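Local atomic coordinates of prophenoloxidase b (Marsupenaeus japonicus, PDB entry 3WKY), a protein that is the inactive precursor of a crustacean phenoloxidase, which probably oxidises phenols to quinones at a dioxygen-binding type 3 dicopper centre. Residues V245-Y259 and R389-N402. Residues are numbered along the deposited sequence; the frame is centred on the assembly and turned at random. Where two conformers were deposited one is given.
Sequences VKAFEDWRIPVQDGY and RDPVFFRWHKFIDN. With CUO (Cu2-o2 cluster), chain J.
Arg395 reaches from helix 391-409 into the curve of 245-259 and grips its backbone. A bend at chi3 (58°) turns the guanidinium so that NE donates almost straight to Lys246 O (2.8 Å, 175°), which lies in the guanidinium plane, while NH2 meets Ala247 O from above the carbonyl plane at 3.1 Å. Phe248 CB covers one face of the group, and NH1 reaches a water shared with Asp257 N. Arginine suits this place because its N-H groups fan out in one plane, serving two carbonyls and a water of an irregular loop. In return Phe248 N donates to Arg395 O (3.1 Å), on the opposite face of that carbonyl from the helical donor Phe399 N. The helix belongs to the type 3 copper domain of the hemocyanin family: its other side carries His397, which binds one copper through NE2 with His357 and His361, and Phe393, whose ring edge faces the cluster's O2. At the helix start, Asp390 CA makes a CH-pi contact over the Tyr259 ring, 4.0 Å from its centroid, and Tyr259 CD1 touches Pro391 CD. Tyrosine joins this flat apolar face to a hydroxyl that hydrogen-bonds Glu191 and weakly accepts from Arg389 NE. Asp390 is the N-cap, its OD1 accepting from Val392 N, while OD2 forms a salt bridge with Arg274. Val245, compact and branched, fits CG2 against Phe394 O and CB, and farther along Trp251 points its edge at the Phe399 face, planes 83° apart.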
ATOM      1  N   VAL A 245     -15.043  20.878  10.322  1.00 13.87           N
ATOM      2  CA  VAL A 245     -13.686  20.646   9.814  1.00 14.15           C
ATOM      3  C   VAL A 245     -12.933  19.575  10.621  1.00 15.67           C
ATOM      4  O   VAL A 245     -13.080  19.463  11.841  1.00 15.62           O
ATOM      5  CB  VAL A 245     -12.883  21.964   9.774  1.00 15.61           C
ATOM      6  CG1 VAL A 245     -12.638  22.502  11.188  1.00 14.38           C
ATOM      7  CG2 VAL A 245     -11.575  21.769   9.034  1.00 11.61           C
ATOM      8  N   LYS A 246     -12.143  18.773   9.911  1.00 14.12           N
ATOM      9  CA  LYS A 246     -11.344  17.731  10.535  0.54 17.15           C
ATOM     10  C   LYS A 246      -9.892  18.172  10.638  1.00 15.08           C
ATOM     11  O   LYS A 246      -9.321  18.679   9.669  1.00 15.65           O
ATOM     12  CB  LYS A 246     -11.447  16.442   9.717  0.54 21.13           C
ATOM     13  CG  LYS A 246     -12.851  15.860   9.702  0.54 20.20           C
ATOM     14  CD  LYS A 246     -13.040  14.872   8.563  0.54 30.51           C
ATOM     15  CE  LYS A 246     -14.507  14.470   8.428  0.54 29.18           C
ATOM     16  NZ  LYS A 246     -14.744  13.587   7.256  0.54 35.31           N
ATOM     17  N   ALA A 247      -9.296  17.977  11.812  1.00 13.77           N
ATOM     18  CA  ALA A 247      -7.910  18.373  12.030  1.00 13.26           C
ATOM     19  C   ALA A 247      -7.005  17.615  11.066  1.00 15.02           C
ATOM     20  O   ALA A 247      -7.253  16.448  10.755  1.00 15.08           O
ATOM     21  CB  ALA A 247      -7.495  18.069  13.445  1.00 16.97           C
ATOM     22  N   PHE A 248      -5.963  18.281  10.601  1.00 11.51           N
ATOM     23  CA  PHE A 248      -4.915  17.589   9.850  1.00 12.60           C
ATOM     24  C   PHE A 248      -3.840  17.213  10.868  1.00 16.82           C
ATOM     25  O   PHE A 248      -2.967  18.030  11.194  1.00 17.71           O
ATOM     26  CB  PHE A 248      -4.357  18.468   8.741  1.00 14.76           C
ATOM     27  CG  PHE A 248      -3.265  17.791   7.934  1.00 14.77           C
ATOM     28  CD1 PHE A 248      -3.493  16.568   7.325  1.00 20.47           C
ATOM     29  CD2 PHE A 248      -2.019  18.374   7.808  1.00 14.99           C
ATOM     30  CE1 PHE A 248      -2.474  15.935   6.582  1.00 19.43           C
ATOM     31  CE2 PHE A 248      -1.007  17.747   7.074  1.00 15.27           C
ATOM     32  CZ  PHE A 248      -1.241  16.526   6.474  1.00 17.27           C
ATOM     33  N   GLU A 249      -3.921  15.972  11.361  1.00 15.18           N
ATOM     34  CA  GLU A 249      -3.085  15.505  12.470  0.50 18.37           C
ATOM     35  C   GLU A 249      -2.197  14.326  12.132  1.00 14.91           C
ATOM     36  O   GLU A 249      -1.106  14.188  12.688  1.00 17.77           O
ATOM     37  CB  GLU A 249      -3.960  15.127  13.662  0.50 19.52           C
ATOM     38  CG  GLU A 249      -4.470  16.332  14.360  0.50 27.13           C
ATOM     39  CD  GLU A 249      -5.296  16.004  15.583  0.50 31.02           C
ATOM     40  OE1 GLU A 249      -5.765  14.845  15.727  0.50 35.20           O
ATOM     41  OE2 GLU A 249      -5.468  16.931  16.392  0.50 22.40           O
ATOM     42  N   ASP A 250      -2.666  13.467  11.233  1.00 18.04           N
ATOM     43  CA  ASP A 250      -1.843  12.340  10.785  1.00 17.52           C
ATOM     44  C   ASP A 250      -1.136  12.797   9.527  1.00 18.10           C
ATOM     45  O   ASP A 250      -1.705  12.782   8.435  1.00 17.18           O
ATOM     46  CB  ASP A 250      -2.705  11.103  10.506  1.00 20.11           C
ATOM     47  CG  ASP A 250      -1.884   9.894  10.096  1.00 24.83           C
ATOM     48  OD1 ASP A 250      -0.698  10.050   9.724  1.00 22.31           O
ATOM     49  OD2 ASP A 250      -2.432   8.776  10.136  1.00 24.01           O
ATOM     50  N   TRP A 251       0.114  13.205   9.684  1.00 13.39           N
ATOM     51  CA  TRP A 251       0.803  13.911   8.613  1.00 16.12           C
ATOM     52  C   TRP A 251       1.369  12.962   7.558  1.00 20.08           C
ATOM     53  O   TRP A 251       2.066  13.388   6.631  1.00 19.78           O
ATOM     54  CB  TRP A 251       1.876  14.832   9.202  1.00 16.16           C
ATOM     55  CG  TRP A 251       1.267  15.877  10.104  1.00 16.01           C
ATOM     56  CD1 TRP A 251      -0.021  16.344  10.063  1.00 16.50           C
ATOM     57  CD2 TRP A 251       1.907  16.562  11.197  1.00 15.42           C
ATOM     58  NE1 TRP A 251      -0.214  17.275  11.058  1.00 17.08           N
ATOM     59  CE2 TRP A 251       0.953  17.430  11.764  1.00 16.98           C
ATOM     60  CE3 TRP A 251       3.196  16.526  11.744  1.00 19.90           C
ATOM     61  CZ2 TRP A 251       1.250  18.266  12.852  1.00 17.27           C
ATOM     62  CZ3 TRP A 251       3.490  17.351  12.829  1.00 16.73           C
ATOM     63  CH2 TRP A 251       2.517  18.205  13.373  1.00 16.31           C
ATOM     64  N   ARG A 252       1.035  11.681   7.682  1.00 18.18           N
ATOM     65  CA  ARG A 252       1.478  10.755   6.649  0.50 21.88           C
ATOM     66  C   ARG A 252       0.375  10.540   5.601  1.00 20.68           C
ATOM     67  O   ARG A 252       0.608   9.914   4.572  1.00 21.53           O
ATOM     68  CB  ARG A 252       1.990   9.445   7.266  0.50 24.51           C
ATOM     69  CG  ARG A 252       3.442   9.527   7.795  0.50 24.49           C
ATOM     70  CD  ARG A 252       3.651  10.601   8.879  0.50 22.12           C
ATOM     71  NE  ARG A 252       5.062  10.917   9.118  0.50 24.49           N
ATOM     72  CZ  ARG A 252       5.894  10.154   9.827  0.50 33.03           C
ATOM     73  NH1 ARG A 252       5.452   9.020  10.357  0.50 27.44           N
ATOM     74  NH2 ARG A 252       7.168  10.514  10.006  0.50 15.73           N
ATOM     75  N   ILE A 253      -0.799  11.108   5.856  1.00 17.59           N
ATOM     76  CA  ILE A 253      -1.958  11.059   4.960  1.00 20.15           C
ATOM     77  C   ILE A 253      -1.901  12.308   4.076  1.00 20.85           C
ATOM     78  O   ILE A 253      -1.725  13.408   4.595  1.00 19.29           O
ATOM     79  CB  ILE A 253      -3.291  11.097   5.787  1.00 20.71           C
ATOM     80  CG1 ILE A 253      -3.380   9.919   6.760  1.00 26.62           C
ATOM     81  CG2 ILE A 253      -4.513  11.116   4.879  1.00 23.02           C
ATOM     82  CD1 ILE A 253      -4.686   9.878   7.568  1.00 29.52           C
ATOM     83  N   PRO A 254      -2.041  12.154   2.745  1.00 16.86           N
ATOM     84  CA  PRO A 254      -2.035  13.362   1.894  1.00 12.61           C
ATOM     85  C   PRO A 254      -3.203  14.291   2.222  1.00 17.43           C
ATOM     86  O   PRO A 254      -4.258  13.833   2.664  1.00 16.31           O
ATOM     87  CB  PRO A 254      -2.188  12.806   0.469  1.00 19.78           C
ATOM     88  CG  PRO A 254      -2.770  11.427   0.646  1.00 22.30           C
ATOM     89  CD  PRO A 254      -2.263  10.918   1.971  1.00 17.49           C
ATOM     90  N   VAL A 255      -3.002  15.591   2.021  1.00 13.94           N
ATOM     91  CA  VAL A 255      -4.062  16.573   2.241  1.00 13.74           C
ATOM     92  C   VAL A 255      -5.068  16.398   1.123  1.00 13.15           C
ATOM     93  O   VAL A 255      -4.765  16.668  -0.037  1.00 14.36           O
ATOM     94  CB  VAL A 255      -3.498  18.011   2.225  1.00 15.43           C
ATOM     95  CG1 VAL A 255      -4.635  19.044   2.314  1.00 12.06           C
ATOM     96  CG2 VAL A 255      -2.489  18.194   3.377  1.00 15.42           C
ATOM     97  N   GLN A 256      -6.259  15.922   1.464  1.00 13.99           N
ATOM     98  CA  GLN A 256      -7.245  15.565   0.442  1.00 17.04           C
ATOM     99  C   GLN A 256      -7.645  16.757  -0.443  1.00 16.87           C
ATOM    100  O   GLN A 256      -7.639  16.665  -1.673  1.00 15.52           O
ATOM    101  CB  GLN A 256      -8.486  14.956   1.109  1.00 16.43           C
ATOM    102  CG  GLN A 256      -9.672  14.744   0.179  1.00 23.49           C
ATOM    103  CD  GLN A 256     -10.871  14.139   0.909  1.00 41.98           C
ATOM    104  OE1 GLN A 256     -10.713  13.362   1.850  1.00 44.33           O
ATOM    105  NE2 GLN A 256     -12.071  14.505   0.480  1.00 43.94           N
ATOM    106  N   ASP A 257      -7.976  17.886   0.176  1.00 14.12           N
ATOM    107  CA  ASP A 257      -8.484  19.021  -0.593  1.00 13.08           C
ATOM    108  C   ASP A 257      -7.409  20.047  -0.901  1.00 15.55           C
ATOM    109  O   ASP A 257      -6.859  20.682   0.011  1.00 13.65           O
ATOM    110  CB  ASP A 257      -9.640  19.691   0.150  1.00 16.69           C
ATOM    111  CG  ASP A 257     -10.772  18.735   0.413  1.00 26.22           C
ATOM    112  OD1 ASP A 257     -11.184  18.038  -0.541  1.00 25.66           O
ATOM    113  OD2 ASP A 257     -11.222  18.657   1.573  1.00 24.18           O
ATOM    114  N   GLY A 258      -7.119  20.207  -2.192  1.00 13.31           N
ATOM    115  CA  GLY A 258      -6.172  21.211  -2.624  1.00 11.85           C
ATOM    116  C   GLY A 258      -6.856  22.570  -2.660  1.00 17.44           C
ATOM    117  O   GLY A 258      -8.004  22.719  -2.211  1.00 15.83           O
ATOM    118  N   TYR A 259      -6.153  23.564  -3.189  1.00 13.99           N
ATOM    119  CA  TYR A 259      -6.710  24.909  -3.292  1.00 14.15           C
ATOM    120  C   TYR A 259      -5.953  25.672  -4.370  1.00 15.49           C
ATOM    121  O   TYR A 259      -4.725  25.676  -4.400  1.00 14.38           O
ATOM    122  CB  TYR A 259      -6.650  25.634  -1.935  1.00 14.20           C
ATOM    123  CG  TYR A 259      -7.205  27.045  -2.010  1.00 15.46           C
ATOM    124  CD1 TYR A 259      -8.527  27.270  -2.384  1.00 15.98           C
ATOM    125  CD2 TYR A 259      -6.393  28.153  -1.745  1.00 16.62           C
ATOM    126  CE1 TYR A 259      -9.039  28.558  -2.489  1.00 17.75           C
ATOM    127  CE2 TYR A 259      -6.903  29.447  -1.834  1.00 13.44           C
ATOM    128  CZ  TYR A 259      -8.218  29.640  -2.217  1.00 17.69           C
ATOM    129  OH  TYR A 259      -8.729  30.922  -2.325  1.00 18.13           O
ATOM    130  N   ARG A 389      -7.992  32.003   3.220  1.00 13.55           N
ATOM    131  CA  ARG A 389      -8.654  31.566   1.986  1.00 15.34           C
ATOM    132  C   ARG A 389      -8.631  30.046   1.788  1.00 13.99           C
ATOM    133  O   ARG A 389      -9.569  29.474   1.232  1.00 15.29           O
ATOM    134  CB  ARG A 389      -7.983  32.203   0.754  1.00 15.67           C
ATOM    135  CG  ARG A 389      -8.092  33.742   0.672  1.00 15.43           C
ATOM    136  CD  ARG A 389      -7.298  34.275  -0.533  1.00 15.96           C
ATOM    137  NE  ARG A 389      -7.780  33.756  -1.817  1.00 18.50           N
ATOM    138  CZ  ARG A 389      -8.636  34.393  -2.617  1.00 24.02           C
ATOM    139  NH1 ARG A 389      -9.143  35.574  -2.266  1.00 19.93           N
ATOM    140  NH2 ARG A 389      -8.995  33.846  -3.770  1.00 20.03           N
ATOM    141  N   ASP A 390      -7.544  29.408   2.216  1.00 14.46           N
ATOM    142  CA  ASP A 390      -7.285  27.996   1.892  1.00 17.63           C
ATOM    143  C   ASP A 390      -8.047  27.103   2.861  1.00 14.30           C
ATOM    144  O   ASP A 390      -7.941  27.286   4.073  1.00 13.59           O
ATOM    145  CB  ASP A 390      -5.771  27.738   2.011  1.00 13.76           C
ATOM    146  CG  ASP A 390      -5.321  26.437   1.359  1.00 15.51           C
ATOM    147  OD1 ASP A 390      -6.047  25.419   1.440  1.00 14.46           O
ATOM    148  OD2 ASP A 390      -4.200  26.422   0.790  1.00 16.31           O
ATOM    149  N   PRO A 391      -8.838  26.133   2.346  1.00 14.09           N
ATOM    150  CA  PRO A 391      -9.516  25.234   3.295  1.00 15.17           C
ATOM    151  C   PRO A 391      -8.556  24.553   4.273  1.00 13.66           C
ATOM    152  O   PRO A 391      -8.944  24.249   5.407  1.00 13.57           O
ATOM    153  CB  PRO A 391     -10.210  24.199   2.387  1.00 15.10           C
ATOM    154  CG  PRO A 391      -9.478  24.321   1.025  1.00 16.97           C
ATOM    155  CD  PRO A 391      -9.151  25.797   0.942  1.00 15.74           C
ATOM    156  N   VAL A 392      -7.313  24.321   3.855  1.00 11.42           N
ATOM    157  CA  VAL A 392      -6.377  23.660   4.754  1.00 13.41           C
ATOM    158  C   VAL A 392      -5.989  24.543   5.940  1.00 15.18           C
ATOM    159  O   VAL A 392      -5.517  24.037   6.958  1.00 13.15           O
ATOM    160  CB  VAL A 392      -5.119  23.129   4.025  1.00 12.35           C
ATOM    161  CG1 VAL A 392      -4.038  24.224   3.900  1.00 13.15           C
ATOM    162  CG2 VAL A 392      -4.560  21.928   4.769  1.00 12.13           C
ATOM    163  N   PHE A 393      -6.189  25.855   5.821  1.00 13.37           N
ATOM    164  CA  PHE A 393      -5.989  26.734   6.980  1.00 14.84           C
ATOM    165  C   PHE A 393      -6.771  26.215   8.180  1.00 12.61           C
ATOM    166  O   PHE A 393      -6.270  26.175   9.327  1.00 11.85           O
ATOM    167  CB  PHE A 393      -6.454  28.160   6.671  1.00 11.98           C
ATOM    168  CG  PHE A 393      -6.319  29.096   7.845  1.00 11.60           C
ATOM    169  CD1 PHE A 393      -5.130  29.777   8.067  1.00 15.97           C
ATOM    170  CD2 PHE A 393      -7.371  29.258   8.749  1.00 16.04           C
ATOM    171  CE1 PHE A 393      -4.995  30.629   9.170  1.00 15.21           C
ATOM    172  CE2 PHE A 393      -7.253  30.104   9.858  1.00 15.73           C
ATOM    173  CZ  PHE A 393      -6.056  30.790  10.070  1.00 12.99           C
ATOM    174  N   PHE A 394      -8.012  25.835   7.925  1.00 12.85           N
ATOM    175  CA  PHE A 394      -8.885  25.448   9.023  1.00 15.07           C
ATOM    176  C   PHE A 394      -8.622  24.022   9.491  1.00 14.43           C
ATOM    177  O   PHE A 394      -8.853  23.694  10.648  1.00 13.18           O
ATOM    178  CB  PHE A 394     -10.346  25.712   8.662  1.00 14.37           C
ATOM    179  CG  PHE A 394     -10.658  27.176   8.554  1.00 13.45           C
ATOM    180  CD1 PHE A 394     -11.070  27.895   9.676  1.00 14.49           C
ATOM    181  CD2 PHE A 394     -10.487  27.849   7.346  1.00 14.47           C
ATOM    182  CE1 PHE A 394     -11.324  29.268   9.589  1.00 14.52           C
ATOM    183  CE2 PHE A 394     -10.736  29.212   7.247  1.00 16.56           C
ATOM    184  CZ  PHE A 394     -11.170  29.921   8.372  1.00 13.50           C
ATOM    185  N   ARG A 395      -8.095  23.179   8.611  1.00 13.95           N
ATOM    186  CA  ARG A 395      -7.667  21.868   9.062  1.00 14.15           C
ATOM    187  C   ARG A 395      -6.428  22.008   9.950  1.00 13.13           C
ATOM    188  O   ARG A 395      -6.297  21.314  10.960  1.00 13.69           O
ATOM    189  CB  ARG A 395      -7.379  20.947   7.856  1.00 11.50           C
ATOM    190  CG  ARG A 395      -8.612  20.686   6.964  1.00 16.62           C
ATOM    191  CD  ARG A 395      -8.451  19.365   6.168  1.00 11.62           C
ATOM    192  NE  ARG A 395      -8.265  18.246   7.098  1.00 13.45           N
ATOM    193  CZ  ARG A 395      -7.660  17.101   6.800  1.00 18.90           C
ATOM    194  NH1 ARG A 395      -7.154  16.900   5.583  1.00 17.78           N
ATOM    195  NH2 ARG A 395      -7.543  16.158   7.732  1.00 14.37           N
ATOM    196  N   TRP A 396      -5.516  22.901   9.568  1.00 12.96           N
ATOM    197  CA  TRP A 396      -4.322  23.142  10.370  1.00 13.12           C
ATOM    198  C   TRP A 396      -4.716  23.756  11.716  1.00 14.72           C
ATOM    199  O   TRP A 396      -4.224  23.350  12.773  1.00 13.23           O
ATOM    200  CB  TRP A 396      -3.346  24.052   9.612  1.00 10.70           C
ATOM    201  CG  TRP A 396      -2.033  24.223  10.315  1.00 11.99           C
ATOM    202  CD1 TRP A 396      -1.498  25.400  10.783  1.00 15.82           C
ATOM    203  CD2 TRP A 396      -1.087  23.188  10.656  1.00 12.39           C
ATOM    204  NE1 TRP A 396      -0.277  25.161  11.377  1.00 17.62           N
ATOM    205  CE2 TRP A 396      -0.001  23.818  11.315  1.00 14.16           C
ATOM    206  CE3 TRP A 396      -1.044  21.801  10.449  1.00 16.57           C
ATOM    207  CZ2 TRP A 396       1.104  23.100  11.805  1.00 14.21           C
ATOM    208  CZ3 TRP A 396       0.073  21.083  10.921  1.00 16.51           C
ATOM    209  CH2 TRP A 396       1.133  21.740  11.582  1.00 15.68           C
ATOM    210  N   HIS A 397      -5.627  24.716  11.686  1.00 13.01           N
ATOM    211  CA  HIS A 397      -6.045  25.341  12.939  1.00 14.71           C
ATOM    212  C   HIS A 397      -6.958  24.511  13.810  1.00 15.79           C
ATOM    213  O   HIS A 397      -7.015  24.727  15.021  1.00 15.36           O
ATOM    214  CB  HIS A 397      -6.555  26.770  12.735  1.00 13.67           C
ATOM    215  CG  HIS A 397      -5.432  27.739  12.751  1.00 14.85           C
ATOM    216  ND1 HIS A 397      -4.871  28.183  13.925  1.00 16.07           N
ATOM    217  CD2 HIS A 397      -4.646  28.201  11.750  1.00 15.11           C
ATOM    218  CE1 HIS A 397      -3.824  28.943  13.648  1.00 19.27           C
ATOM    219  NE2 HIS A 397      -3.674  28.964  12.339  1.00 17.51           N
ATOM    220  N   LYS A 398      -7.663  23.556  13.211  1.00 13.02           N
ATOM    221  CA  LYS A 398      -8.374  22.585  14.033  1.00 15.85           C
ATOM    222  C   LYS A 398      -7.354  21.707  14.775  1.00 12.70           C
ATOM    223  O   LYS A 398      -7.548  21.398  15.944  1.00 14.91           O
ATOM    224  CB  LYS A 398      -9.353  21.741  13.205  1.00 15.45           C
ATOM    225  CG  LYS A 398     -10.153  20.739  14.049  1.00 10.79           C
ATOM    226  CD  LYS A 398     -11.181  21.456  14.965  1.00 11.89           C
ATOM    227  CE  LYS A 398     -11.902  20.436  15.833  1.00 16.60           C
ATOM    228  NZ  LYS A 398     -13.095  21.036  16.529  1.00 19.03           N
ATOM    229  N   PHE A 399      -6.264  21.315  14.112  1.00 12.60           N
ATOM    230  CA  PHE A 399      -5.192  20.602  14.819  1.00 12.13           C
ATOM    231  C   PHE A 399      -4.649  21.452  15.969  1.00 15.43           C
ATOM    232  O   PHE A 399      -4.498  20.979  17.104  1.00 14.50           O
ATOM    233  CB  PHE A 399      -4.047  20.227  13.865  1.00 12.95           C
ATOM    234  CG  PHE A 399      -2.719  20.033  14.564  1.00 13.84           C
ATOM    235  CD1 PHE A 399      -2.537  18.995  15.464  1.00 14.94           C
ATOM    236  CD2 PHE A 399      -1.655  20.892  14.312  1.00 15.25           C
ATOM    237  CE1 PHE A 399      -1.317  18.822  16.128  1.00 15.53           C
ATOM    238  CE2 PHE A 399      -0.443  20.729  14.952  1.00 15.68           C
ATOM    239  CZ  PHE A 399      -0.267  19.696  15.865  1.00 17.01           C
ATOM    240  N   ILE A 400      -4.348  22.709  15.666  1.00 13.67           N
ATOM    241  CA  ILE A 400      -3.823  23.620  16.678  1.00 12.49           C
ATOM    242  C   ILE A 400      -4.822  23.776  17.829  1.00 13.96           C
ATOM    243  O   ILE A 400      -4.443  23.703  19.011  1.00 14.17           O
ATOM    244  CB  ILE A 400      -3.455  24.989  16.052  1.00 13.25           C
ATOM    245  CG1 ILE A 400      -2.267  24.814  15.085  1.00 13.97           C
ATOM    246  CG2 ILE A 400      -3.099  26.002  17.135  1.00 13.22           C
ATOM    247  CD1 ILE A 400      -0.988  24.286  15.765  1.00 15.14           C
ATOM    248  N   ASP A 401      -6.100  23.937  17.504  1.00 13.35           N
ATOM    249  CA  ASP A 401      -7.094  24.091  18.570  1.00 16.45           C
ATOM    250  C   ASP A 401      -7.204  22.800  19.390  1.00 16.08           C
ATOM    251  O   ASP A 401      -7.470  22.835  20.599  1.00 14.60           O
ATOM    252  CB  ASP A 401      -8.456  24.473  18.001  1.00 11.87           C
ATOM    253  CG  ASP A 401      -9.409  24.976  19.073  1.00 19.46           C
ATOM    254  OD1 ASP A 401      -9.129  26.043  19.660  1.00 20.40           O
ATOM    255  OD2 ASP A 401     -10.427  24.310  19.339  1.00 20.07           O
ATOM    256  N   ASN A 402      -7.020  21.660  18.727  1.00 14.36           N
ATOM    257  CA  ASN A 402      -7.002  20.374  19.422  1.00 12.92           C
ATOM    258  C   ASN A 402      -5.886  20.288  20.452  1.00 15.98           C
ATOM    259  O   ASN A 402      -6.070  19.690  21.514  1.00 15.51           O
ATOM    260  CB  ASN A 402      -6.856  19.199  18.422  1.00 14.44           C
ATOM    261  CG  ASN A 402      -8.154  18.855  17.721  1.00 17.20           C
ATOM    262  OD1 ASN A 402      -9.236  19.332  18.099  1.00 17.13           O
ATOM    263  ND2 ASN A 402      -8.059  17.991  16.698  1.00 15.21           N
TER
HETATM  264 CU1  CUO J 708      -3.364  33.124  12.314  1.00 26.47          CU
HETATM  265 CU2  CUO J 708      -1.881  29.931  11.553  1.00 20.77          CU
HETATM  266  O1  CUO J 708      -1.878  31.791  12.242  1.00 34.54           O
HETATM  267  O2  CUO J 708      -2.465  31.848  10.691  1.00 28.87           O
HETATM  268  O   HOH W   1     -14.485  20.493  13.903  1.00 16.91           O
HETATM  269  O   HOH W   2     -10.657  16.982  14.607  1.00 14.70           O
HETATM  270  O   HOH W   3      -8.051  18.155   3.098  1.00 14.86           O
HETATM  271  O   HOH W   4      -3.107  26.415  -2.090  1.00 20.60           O